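Local coordinates for protein amine Dehydrogenase (Pseudomonas putida, PDB 1JMX) that probably forms the beta-propeller subunit of a heme-containing dehydrogenase that oxidises primary amines and passes the electrons on through heme c, at residues 237-240 / 241-244. Residues are numbered along the deposited sequence; the frame is centred on the assembly and turned at random.
Sequences SVDL and KTGK
The four-residue loop 240-243 of a beta hairpin in one blade of the beta-propeller, between strands 230-239 and 245-250, is organised around Asp239. Asp239 and Lys244 pair at the mouth: Asp239 N gives a nearly straight hydrogen bond to Lys244 O at 2.8 Å. Gly243 N returns a more bent one, 2.7 Å long with an N-H...O angle of 135°, to Asp239 O, and Gly243 takes the positive phi that lets the chain turn back. Asp239 holds its carboxylate over the loop because CG lies anti to the backbone N (chi1 -163°). Asp239 OD1 accepts Lys241 N at 3.1 Å on its anti lone pair, an Asx turn, and, weakly, Thr242 N at 3.5 Å. Asp239 OD1 also meets Lys241 NZ in a weak salt bridge of 3.3 Å; this lysine, bent at its outer two torsions, also donates to the carbonyl oxygen of Arg207. Asp239 OD2 is taken by Lys244 NZ at 2.9 Å, the two side chains lying side by side. Lys244 NZ donates as well to Thr242 OG1 at 3.2 Å, which ties the threonine hydroxyl into the network. Farther back, a water bridges Ser237 OG and Lys244 O. Replacing Asp239 by alanine would spare the two backbone bonds but is likely to leave Lys241 N without its side-chain acceptor and both ammonium groups without their shared counter-charge, with Lys244 freer to turn. One carboxylate thus serves backbone and side chains together, and two lysine charges beside it would be expected to keep it ionised.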
loop_
_atom_site.group_PDB
_atom_site.type_symbol
_atom_site.label_atom_id
_atom_site.label_comp_id
_atom_site.label_asym_id
_atom_site.label_seq_id
_atom_site.Cartn_x
_atom_site.Cartn_y
_atom_site.Cartn_z
ATOM N N SER B 237 -7.134 -6.972 -31.052
ATOM C CA SER B 237 -6.522 -8.174 -31.587
ATOM C C SER B 237 -5.664 -7.910 -32.819
ATOM O O SER B 237 -5.939 -7.007 -33.608
ATOM C CB SER B 237 -7.577 -9.242 -31.894
ATOM O OG SER B 237 -8.380 -8.879 -33.002
ATOM N N VAL B 238 -4.580 -8.672 -32.925
ATOM C CA VAL B 238 -3.675 -8.580 -34.056
ATOM C C VAL B 238 -3.600 -9.983 -34.632
ATOM O O VAL B 238 -3.174 -10.912 -33.955
ATOM C CB VAL B 238 -2.254 -8.131 -33.640
ATOM C CG1 VAL B 238 -1.383 -7.947 -34.880
ATOM C CG2 VAL B 238 -2.311 -6.838 -32.832
ATOM N N ASP B 239 -4.085 -10.142 -35.858
ATOM C CA ASP B 239 -4.064 -11.435 -36.537
ATOM C C ASP B 239 -2.602 -11.708 -36.887
ATOM O O ASP B 239 -1.990 -10.962 -37.654
ATOM C CB ASP B 239 -4.917 -11.371 -37.809
ATOM C CG ASP B 239 -5.284 -12.742 -38.339
ATOM O OD1 ASP B 239 -4.373 -13.547 -38.615
ATOM O OD2 ASP B 239 -6.496 -13.017 -38.472
ATOM N N LEU B 240 -2.035 -12.760 -36.305
ATOM C CA LEU B 240 -0.634 -13.073 -36.547
ATOM C C LEU B 240 -0.310 -13.649 -37.923
ATOM O O LEU B 240 0.855 -13.801 -38.272
ATOM C CB LEU B 240 -0.087 -13.963 -35.434
ATOM C CG LEU B 240 -0.103 -13.335 -34.037
ATOM C CD1 LEU B 240 0.550 -14.287 -33.062
ATOM C CD2 LEU B 240 0.620 -11.997 -34.030
ATOM N N LYS B 241 -1.341 -13.955 -38.704
ATOM C CA LYS B 241 -1.154 -14.489 -40.050
ATOM C C LYS B 241 -1.107 -13.356 -41.075
ATOM O O LYS B 241 -0.158 -13.232 -41.854
ATOM C CB LYS B 241 -2.298 -15.453 -40.409
ATOM C CG LYS B 241 -2.308 -16.735 -39.583
ATOM C CD LYS B 241 -3.605 -17.542 -39.725
ATOM C CE LYS B 241 -4.787 -16.889 -38.971
ATOM N NZ LYS B 241 -4.540 -16.660 -37.497
ATOM N N THR B 242 -2.099 -12.479 -41.001
ATOM C CA THR B 242 -2.245 -11.375 -41.940
ATOM C C THR B 242 -1.862 -9.987 -41.438
ATOM O O THR B 242 -1.831 -9.032 -42.222
ATOM C CB THR B 242 -3.708 -11.307 -42.419
ATOM O OG1 THR B 242 -4.570 -11.231 -41.274
ATOM C CG2 THR B 242 -4.071 -12.547 -43.223
ATOM N N GLY B 243 -1.614 -9.860 -40.137
ATOM C CA GLY B 243 -1.267 -8.561 -39.582
ATOM C C GLY B 243 -2.469 -7.646 -39.406
ATOM O O GLY B 243 -2.319 -6.487 -39.022
ATOM N N LYS B 244 -3.664 -8.157 -39.704
ATOM C CA LYS B 244 -4.907 -7.397 -39.562
ATOM C C LYS B 244 -5.198 -7.081 -38.093
ATOM O O LYS B 244 -5.160 -7.969 -37.243
ATOM C CB LYS B 244 -6.075 -8.203 -40.131
ATOM C CG LYS B 244 -6.154 -8.219 -41.644
ATOM C CD LYS B 244 -6.775 -9.527 -42.173
ATOM C CE LYS B 244 -7.984 -10.021 -41.351
ATOM N NZ LYS B 244 -7.649 -11.059 -40.313
HETATM O O HOH W 1 -7.737 -9.221 -36.014
#